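Local coordinates for protein histone-lysine N-methyltransferase, H3 lysine-9 specific SUVH4 (Arabidopsis thaliana, PDB 4QEO) that acts as a histone H3K9 methyltransferase, binds methylated DNA through its SRA domain, and is required to maintain CpNpG and asymmetric DNA methylation, at residues A[111-116]-A[180-185]; A[116-121]-A[140-145]. One frame throughout, in Å; residues are numbered along the deposited sequence.

How the interactions relate
Both contacts sit in the SRA domain, away from the SET-domain active site with its S-adenosylhomocysteine, and both grip the same DNA strand at the methylated cytosine 5CM7 of chain B. Their centres are about 15 Å apart, and Tyr-116 belongs to both. Interaction 1 holds the O2 of the cytosine and the phosphates that follow it; interaction 2 covers a face of the base and reads its N3–N4 edge. The two also touch directly: Gln-115 OE1 lies 2.9 Å from Lys-140 NZ, probably a hydrogen bond, and Met-112 CE packs 3.6 Å from Asp-121 CG. Residues 111-121 thus meet both the base and the backbone of the nucleotide, with Tyr-116 touching both.

Interaction 1: residues A[111-116]-A[180-185]; sequences VMSGQY and RVYTYD. With nucleotides of chain B.
Ser-113 and Val-111 face the Tyr-182 ring across the beta-sheet of the SRA domain, where strand 165-172 lies between the strands that carry 111-112 and 180-185. Val-111 points CG1 at the ring because that methyl sits anti to the backbone N (chi1 177°); the side chains cross at about a right angle, with CG1 4.2 Å from Tyr-182 CD2. Ser-113 brings OG to the ring edge, in its plane, 3.5 Å from Tyr-182 CE2. No hydrogen bond joins the segments directly; the DNA backbone does that work. Ser-113 OG donates to OP1 of DA8 of chain B at 2.7 Å, and Tyr-182 OH donates to OP2 of DT9 of chain B at 2.6 Å. Tyr-182 OH also accepts from Arg-180 NH2 at 2.9 Å, 24° out of the guanidinium plane; that group's edge faces the DA8 phosphate. NH2 refines so close to OP2 that the detail is doubtful, though the charges match. The Gln-115 amide, tilted 45° to the guanidinium, accepts from Lys-140 NZ at OE1 and donates from NE2 to Ser-113 O. The loop at 113-115 closes on 5CM7 of chain B, whose O2 receives Ser-113 N and Gln-115 N, each at 3.1 Å.

Interaction 2: residues A[116-121]-A[140-145]; sequences YEDDLD and KRQIKD. With nucleotides of chain B.
Tyr-116 lays its ring over the base of 5CM7 of chain B, CD1 3.4 Å from C5, while Gln-142 OE1 approaches obliquely from the opposite side of the ring plane, 3.5 Å from CD2. This is the methylcytosine pocket of the SRA domain, consistent with a base flipped out of the helix. Tyr-116 OH donates to OP2 of the same nucleotide at 2.7 Å, and His-134 stacks on the ring. With an alanine in place of Tyr-116, the base would probably lose its cover on this face and OP2 its hydroxyl donor. A type I turn from Tyr-116 to Asp-119 follows. Glu-117, with CG wedged between its backbone N and carbonyl carbon (chi1 57°), reaches out to residues 140-145. Its OE2 takes Gln-142 N at 3.0 Å in a nearly straight bond, met from above the carboxylate plane, and Ser-200 as well. OE1 lies against the aliphatic part of Arg-141, with only a long charge contact to NE. The Gln-142 amide is anchored at NE2 by Gly-132 O, and a water links its OE1 to Glu-117 N. At the base edge, Asp-119 OD1 accepts from 5CM7 N4 at 3.0 Å, while Asp-119 OD2 lies 2.6 Å from N3.

Interaction 1: residues A[111-116]-A[180-185]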
loop_
_atom_site.group_PDB
_atom_site.type_symbol
_atom_site.label_atom_id
_atom_site.label_comp_id
_atom_site.label_asym_id
_atom_site.label_seq_id
_atom_site.Cartn_x
_atom_site.Cartn_y
_atom_site.Cartn_z
ATOM N N VAL A 111 -19.924 5.778 -7.412
ATOM C CA VAL A 111 -19.498 4.945 -6.301
ATOM C C VAL A 111 -20.723 4.320 -5.642
ATOM O O VAL A 111 -21.670 5.025 -5.282
ATOM C CB VAL A 111 -18.742 5.789 -5.244
ATOM C CG1 VAL A 111 -18.355 4.923 -4.056
ATOM C CG2 VAL A 111 -17.507 6.456 -5.870
ATOM N N MET A 112 -20.704 3.001 -5.471
ATOM C CA MET A 112 -21.783 2.310 -4.775
ATOM C C MET A 112 -21.295 1.896 -3.393
ATOM O O MET A 112 -20.400 1.058 -3.263
ATOM C CB MET A 112 -22.212 1.042 -5.543
ATOM C CG MET A 112 -22.384 1.186 -7.041
ATOM S SD MET A 112 -22.537 -0.429 -7.893
ATOM C CE MET A 112 -23.693 -1.271 -6.806
ATOM N N SER A 113 -21.880 2.474 -2.353
ATOM C CA SER A 113 -21.369 2.243 -1.009
ATOM C C SER A 113 -22.491 1.792 -0.112
ATOM O O SER A 113 -22.337 1.761 1.100
ATOM C CB SER A 113 -20.740 3.519 -0.461
ATOM O OG SER A 113 -19.510 3.749 -1.128
ATOM N N GLY A 114 -23.621 1.452 -0.723
ATOM C CA GLY A 114 -24.746 0.893 0.009
ATOM C C GLY A 114 -25.441 1.907 0.900
ATOM O O GLY A 114 -26.038 1.552 1.912
ATOM N N GLN A 115 -25.372 3.179 0.526
ATOM C CA GLN A 115 -25.945 4.234 1.362
ATOM C C GLN A 115 -27.370 4.624 0.967
ATOM O O GLN A 115 -28.089 5.252 1.744
ATOM C CB GLN A 115 -25.038 5.451 1.302
ATOM C CG GLN A 115 -23.603 5.091 1.615
ATOM C CD GLN A 115 -23.448 4.779 3.076
ATOM O OE1 GLN A 115 -23.873 5.557 3.915
ATOM N NE2 GLN A 115 -22.881 3.626 3.391
ATOM N N TYR A 116 -27.779 4.275 -0.245
ATOM C CA TYR A 116 -29.136 4.607 -0.700
ATOM C C TYR A 116 -30.000 3.359 -0.632
ATOM O O TYR A 116 -29.656 2.339 -1.206
ATOM C CB TYR A 116 -29.094 5.146 -2.136
ATOM C CG TYR A 116 -28.812 6.640 -2.250
ATOM C CD1 TYR A 116 -27.600 7.199 -1.782
ATOM C CD2 TYR A 116 -29.747 7.491 -2.826
ATOM C CE1 TYR A 116 -27.346 8.568 -1.895
ATOM C CE2 TYR A 116 -29.502 8.856 -2.948
ATOM C CZ TYR A 116 -28.302 9.386 -2.491
ATOM O OH TYR A 116 -28.090 10.737 -2.626
ATOM N N ARG A 180 -12.517 0.263 5.518
ATOM C CA ARG A 180 -13.175 0.231 4.226
ATOM C C ARG A 180 -12.228 0.299 3.032
ATOM O O ARG A 180 -11.187 0.884 3.101
ATOM C CB ARG A 180 -14.208 1.326 4.138
ATOM C CG ARG A 180 -15.348 0.930 3.236
ATOM C CD ARG A 180 -16.717 1.288 3.774
ATOM N NE ARG A 180 -17.175 2.365 2.968
ATOM C CZ ARG A 180 -18.300 3.020 3.134
ATOM N NH1 ARG A 180 -19.122 2.684 4.106
ATOM N NH2 ARG A 180 -18.571 3.998 2.325
ATOM N N VAL A 181 -12.609 -0.351 1.952
ATOM C CA VAL A 181 -11.846 -0.324 0.742
ATOM C C VAL A 181 -12.784 -0.133 -0.450
ATOM O O VAL A 181 -13.908 -0.550 -0.399
ATOM C CB VAL A 181 -11.023 -1.594 0.612
ATOM C CG1 VAL A 181 -11.887 -2.773 0.330
ATOM C CG2 VAL A 181 -10.001 -1.462 -0.465
ATOM N N TYR A 182 -12.306 0.521 -1.489
ATOM C CA TYR A 182 -13.116 0.802 -2.668
ATOM C C TYR A 182 -12.476 0.114 -3.865
ATOM O O TYR A 182 -11.318 0.361 -4.165
ATOM C CB TYR A 182 -13.194 2.313 -2.883
ATOM C CG TYR A 182 -13.935 3.010 -1.766
ATOM C CD1 TYR A 182 -13.255 3.507 -0.654
ATOM C CD2 TYR A 182 -15.318 3.149 -1.810
ATOM C CE1 TYR A 182 -13.941 4.137 0.395
ATOM C CE2 TYR A 182 -16.012 3.776 -0.771
ATOM C CZ TYR A 182 -15.321 4.266 0.326
ATOM O OH TYR A 182 -16.015 4.891 1.358
ATOM N N THR A 183 -13.201 -0.771 -4.542
ATOM C CA THR A 183 -12.605 -1.434 -5.696
ATOM C C THR A 183 -13.228 -0.898 -6.967
ATOM O O THR A 183 -14.455 -0.868 -7.105
ATOM C CB THR A 183 -12.794 -2.959 -5.656
ATOM O OG1 THR A 183 -14.198 -3.258 -5.739
ATOM C CG2 THR A 183 -12.217 -3.523 -4.361
ATOM N N TYR A 184 -12.381 -0.457 -7.888
ATOM C CA TYR A 184 -12.838 -0.133 -9.229
ATOM C C TYR A 184 -13.207 -1.421 -9.957
ATOM O O TYR A 184 -12.348 -2.280 -10.177
ATOM C CB TYR A 184 -11.741 0.619 -9.993
ATOM C CG TYR A 184 -12.055 0.775 -11.465
ATOM C CD1 TYR A 184 -13.292 1.262 -11.879
ATOM C CD2 TYR A 184 -11.112 0.455 -12.438
ATOM C CE1 TYR A 184 -13.597 1.395 -13.223
ATOM C CE2 TYR A 184 -11.403 0.589 -13.783
ATOM C CZ TYR A 184 -12.644 1.060 -14.170
ATOM O OH TYR A 184 -12.939 1.196 -15.512
ATOM N N ASP A 185 -14.473 -1.548 -10.359
ATOM C CA ASP A 185 -14.962 -2.808 -10.886
ATOM C C ASP A 185 -15.172 -2.819 -12.400
ATOM O O ASP A 185 -15.740 -3.772 -12.948
ATOM C CB ASP A 185 -16.255 -3.204 -10.158
ATOM C CG ASP A 185 -16.003 -3.618 -8.711
ATOM O OD1 ASP A 185 -14.835 -3.898 -8.353
ATOM O OD2 ASP A 185 -16.972 -3.673 -7.930
ATOM N N1 5CM B 7 -24.079 6.625 -2.662
ATOM C C2 5CM B 7 -24.601 5.330 -2.770
ATOM N N3 5CM B 7 -25.528 5.009 -3.674
ATOM C C4 5CM B 7 -25.993 5.902 -4.506
ATOM C C5 5CM B 7 -25.467 7.260 -4.409
ATOM C C5A 5CM B 7 -25.987 8.296 -5.331
ATOM C C6 5CM B 7 -24.530 7.562 -3.457
ATOM O O2 5CM B 7 -24.209 4.450 -2.063
ATOM N N4 5CM B 7 -26.900 5.621 -5.399
ATOM C "C1'" 5CM B 7 -23.139 6.926 -1.607
ATOM C "C2'" 5CM B 7 -21.877 7.727 -1.874
ATOM C "C3'" 5CM B 7 -21.644 8.346 -0.517
ATOM C "C4'" 5CM B 7 -23.052 8.717 -0.099
ATOM O "O4'" 5CM B 7 -23.857 7.723 -0.686
ATOM O "O3'" 5CM B 7 -21.169 7.394 0.419
ATOM C "C5'" 5CM B 7 -23.506 10.138 -0.450
ATOM O "O5'" 5CM B 7 -23.401 10.518 -1.797
ATOM P P 5CM B 7 -24.330 11.577 -2.463
ATOM O OP1 5CM B 7 -24.153 11.473 -3.872
ATOM O OP2 5CM B 7 -25.625 11.513 -1.887
ATOM P P DA B 8 -19.708 6.936 0.538
ATOM O OP1 DA B 8 -19.208 6.369 -0.674
ATOM O OP2 DA B 8 -19.614 6.190 1.741
ATOM O "O5'" DA B 8 -18.835 8.244 0.679
ATOM C "C5'" DA B 8 -18.805 8.954 1.901
ATOM C "C4'" DA B 8 -17.383 9.265 2.283
ATOM O "O4'" DA B 8 -17.381 10.403 3.151
ATOM C "C3'" DA B 8 -16.714 8.164 3.087
ATOM O "O3'" DA B 8 -15.302 8.237 2.904
ATOM C "C2'" DA B 8 -17.198 8.458 4.492
ATOM C "C1'" DA B 8 -17.434 9.968 4.494
ATOM N N9 DA B 8 -18.697 10.430 5.055
ATOM C C8 DA B 8 -19.929 9.836 5.019
ATOM N N7 DA B 8 -20.875 10.548 5.576
ATOM C C5 DA B 8 -20.224 11.697 5.992
ATOM C C6 DA B 8 -20.672 12.852 6.655
ATOM N N6 DA B 8 -21.936 13.053 7.018
ATOM N N1 DA B 8 -19.767 13.812 6.917
ATOM C C2 DA B 8 -18.499 13.611 6.556
ATOM N N3 DA B 8 -17.958 12.578 5.923
ATOM C C4 DA B 8 -18.885 11.641 5.670
ATOM P P DT B 9 -14.273 7.192 3.399
ATOM O OP1 DT B 9 -13.065 7.365 2.681
ATOM O OP2 DT B 9 -14.912 5.917 3.431
ATOM O "O5'" DT B 9 -14.037 7.663 4.892
ATOM C "C5'" DT B 9 -13.291 8.846 5.176
ATOM C "C4'" DT B 9 -13.439 9.256 6.623
ATOM O "O4'" DT B 9 -14.742 9.780 6.858
ATOM C "C3'" DT B 9 -13.261 8.149 7.664
ATOM O "O3'" DT B 9 -11.939 8.189 8.172
ATOM C "C2'" DT B 9 -14.262 8.495 8.751
ATOM C "C1'" DT B 9 -14.971 9.735 8.242
ATOM N N1 DT B 9 -16.415 9.759 8.440
ATOM C C2 DT B 9 -16.980 10.857 9.042
ATOM O O2 DT B 9 -16.329 11.787 9.472
ATOM N N3 DT B 9 -18.343 10.817 9.131
ATOM C C4 DT B 9 -19.178 9.823 8.675
ATOM O O4 DT B 9 -20.383 9.935 8.808
ATOM C C5 DT B 9 -18.520 8.715 8.033
ATOM C C7 DT B 9 -19.346 7.577 7.524
ATOM C C6 DT B 9 -17.191 8.745 7.934
#

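Interaction 2: residues A[116-121]-A[140-145]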
loop_
_atom_site.group_PDB
_atom_site.type_symbol
_atom_site.label_atom_id
_atom_site.label_comp_id
_atom_site.label_asym_id
_atom_site.label_seq_id
_atom_site.Cartn_x
_atom_site.Cartn_y
_atom_site.Cartn_z
ATOM N N TYR A 116 -27.779 4.275 -0.245
ATOM C CA TYR A 116 -29.136 4.607 -0.700
ATOM C C TYR A 116 -30.000 3.359 -0.632
ATOM O O TYR A 116 -29.656 2.339 -1.206
ATOM C CB TYR A 116 -29.094 5.146 -2.136
ATOM C CG TYR A 116 -28.812 6.640 -2.250
ATOM C CD1 TYR A 116 -27.600 7.199 -1.782
ATOM C CD2 TYR A 116 -29.747 7.491 -2.826
ATOM C CE1 TYR A 116 -27.346 8.568 -1.895
ATOM C CE2 TYR A 116 -29.502 8.856 -2.948
ATOM C CZ TYR A 116 -28.302 9.386 -2.491
ATOM O OH TYR A 116 -28.090 10.737 -2.626
ATOM N N GLU A 117 -31.125 3.447 0.067
ATOM C CA GLU A 117 -31.970 2.288 0.323
ATOM C C GLU A 117 -32.512 1.658 -0.977
ATOM O O GLU A 117 -32.823 0.470 -1.010
ATOM C CB GLU A 117 -33.105 2.680 1.276
ATOM C CG GLU A 117 -33.945 3.844 0.736
ATOM C CD GLU A 117 -34.763 4.563 1.788
ATOM O OE1 GLU A 117 -34.791 4.106 2.955
ATOM O OE2 GLU A 117 -35.399 5.584 1.442
ATOM N N ASP A 118 -32.588 2.432 -2.059
ATOM C CA ASP A 118 -33.088 1.883 -3.319
ATOM C C ASP A 118 -32.016 1.246 -4.227
ATOM O O ASP A 118 -32.354 0.703 -5.270
ATOM C CB ASP A 118 -33.898 2.940 -4.092
ATOM C CG ASP A 118 -35.062 3.492 -3.272
ATOM O OD1 ASP A 118 -36.063 2.769 -3.133
ATOM O OD2 ASP A 118 -34.973 4.632 -2.752
ATOM N N ASP A 119 -30.739 1.311 -3.849
ATOM C CA ASP A 119 -29.681 0.653 -4.642
ATOM C C ASP A 119 -29.888 -0.867 -4.623
ATOM O O ASP A 119 -30.200 -1.428 -3.581
ATOM C CB ASP A 119 -28.270 0.953 -4.086
ATOM C CG ASP A 119 -27.815 2.390 -4.324
ATOM O OD1 ASP A 119 -28.450 3.112 -5.133
ATOM O OD2 ASP A 119 -26.797 2.791 -3.699
ATOM N N LEU A 120 -29.699 -1.525 -5.765
ATOM C CA LEU A 120 -29.753 -2.986 -5.845
ATOM C C LEU A 120 -28.524 -3.491 -6.595
ATOM O O LEU A 120 -28.376 -3.211 -7.770
ATOM C CB LEU A 120 -31.028 -3.460 -6.568
ATOM C CG LEU A 120 -31.098 -4.990 -6.701
ATOM C CD1 LEU A 120 -31.158 -5.578 -5.294
ATOM C CD2 LEU A 120 -32.295 -5.458 -7.552
ATOM N N ASP A 121 -27.668 -4.225 -5.915
ATOM C CA ASP A 121 -26.417 -4.713 -6.474
ATOM C C ASP A 121 -26.475 -6.173 -6.836
ATOM O O ASP A 121 -26.519 -7.019 -6.001
ATOM C CB ASP A 121 -25.245 -4.482 -5.516
ATOM C CG ASP A 121 -23.899 -4.837 -6.121
ATOM O OD1 ASP A 121 -23.827 -5.221 -7.255
ATOM O OD2 ASP A 121 -22.913 -4.734 -5.435
ATOM N N LYS A 140 -30.462 7.700 7.187
ATOM C CA LYS A 140 -29.925 7.672 5.826
ATOM C C LYS A 140 -30.957 7.289 4.777
ATOM O O LYS A 140 -30.628 6.667 3.772
ATOM C CB LYS A 140 -28.707 6.752 5.724
ATOM C CG LYS A 140 -27.496 7.237 6.514
ATOM C CD LYS A 140 -26.328 6.299 6.282
ATOM C CE LYS A 140 -25.113 6.662 7.120
ATOM N NZ LYS A 140 -23.994 5.712 6.827
ATOM N N ARG A 141 -32.203 7.685 4.999
ATOM C CA ARG A 141 -33.273 7.387 4.044
ATOM C C ARG A 141 -33.587 8.575 3.156
ATOM O O ARG A 141 -33.102 9.689 3.392
ATOM C CB ARG A 141 -34.523 6.980 4.804
ATOM C CG ARG A 141 -34.240 5.883 5.776
ATOM C CD ARG A 141 -35.514 5.262 6.236
ATOM N NE ARG A 141 -35.270 3.973 6.865
ATOM C CZ ARG A 141 -36.234 3.135 7.219
ATOM N NH1 ARG A 141 -35.930 1.977 7.792
ATOM N NH2 ARG A 141 -37.503 3.459 6.994
ATOM N N GLN A 142 -34.397 8.331 2.129
ATOM C CA GLN A 142 -34.906 9.406 1.281
ATOM C C GLN A 142 -35.855 10.267 2.095
ATOM O O GLN A 142 -36.686 9.744 2.824
ATOM C CB GLN A 142 -35.634 8.832 0.057
ATOM C CG GLN A 142 -34.705 8.000 -0.871
ATOM C CD GLN A 142 -33.368 8.702 -1.117
ATOM O OE1 GLN A 142 -32.323 8.280 -0.601
ATOM N NE2 GLN A 142 -33.398 9.779 -1.885
ATOM N N ILE A 143 -35.746 11.586 1.961
ATOM C CA ILE A 143 -36.600 12.488 2.732
ATOM C C ILE A 143 -37.282 13.538 1.867
ATOM O O ILE A 143 -38.048 14.348 2.372
ATOM C CB ILE A 143 -35.789 13.214 3.816
ATOM C CG1 ILE A 143 -34.564 13.865 3.186
ATOM C CG2 ILE A 143 -35.349 12.238 4.889
ATOM C CD1 ILE A 143 -33.708 14.602 4.209
ATOM N N LYS A 144 -36.982 13.548 0.572
ATOM C CA LYS A 144 -37.802 14.282 -0.386
ATOM C C LYS A 144 -37.584 13.729 -1.775
ATOM O O LYS A 144 -36.767 12.826 -1.957
ATOM C CB LYS A 144 -37.507 15.791 -0.373
ATOM C CG LYS A 144 -36.086 16.157 -0.665
ATOM C CD LYS A 144 -35.972 17.661 -0.732
ATOM C CE LYS A 144 -34.635 18.124 -0.239
ATOM N NZ LYS A 144 -34.713 19.534 0.225
ATOM N N ASP A 145 -38.318 14.276 -2.744
ATOM C CA ASP A 145 -38.240 13.837 -4.132
ATOM C C ASP A 145 -36.902 14.140 -4.763
ATOM O O ASP A 145 -36.265 15.147 -4.435
ATOM C CB ASP A 145 -39.297 14.547 -4.988
ATOM C CG ASP A 145 -40.717 14.075 -4.724
ATOM O OD1 ASP A 145 -40.920 13.139 -3.926
ATOM O OD2 ASP A 145 -41.638 14.652 -5.359
ATOM N N1 5CM B 7 -24.079 6.625 -2.662
ATOM C C2 5CM B 7 -24.601 5.330 -2.770
ATOM N N3 5CM B 7 -25.528 5.009 -3.674
ATOM C C4 5CM B 7 -25.993 5.902 -4.506
ATOM C C5 5CM B 7 -25.467 7.260 -4.409
ATOM C C5A 5CM B 7 -25.987 8.296 -5.331
ATOM C C6 5CM B 7 -24.530 7.562 -3.457
ATOM O O2 5CM B 7 -24.209 4.450 -2.063
ATOM N N4 5CM B 7 -26.900 5.621 -5.399
ATOM C "C1'" 5CM B 7 -23.139 6.926 -1.607
ATOM C "C2'" 5CM B 7 -21.877 7.727 -1.874
ATOM C "C3'" 5CM B 7 -21.644 8.346 -0.517
ATOM C "C4'" 5CM B 7 -23.052 8.717 -0.099
ATOM O "O4'" 5CM B 7 -23.857 7.723 -0.686
ATOM O "O3'" 5CM B 7 -21.169 7.394 0.419
ATOM C "C5'" 5CM B 7 -23.506 10.138 -0.450
ATOM O "O5'" 5CM B 7 -23.401 10.518 -1.797
ATOM P P 5CM B 7 -24.330 11.577 -2.463
ATOM O OP1 5CM B 7 -24.153 11.473 -3.872
ATOM O OP2 5CM B 7 -25.625 11.513 -1.887
HETATM O O HOH W 1 -31.727 6.213 1.043
HETATM O O HOH W 2 -32.631 5.340 -2.047
#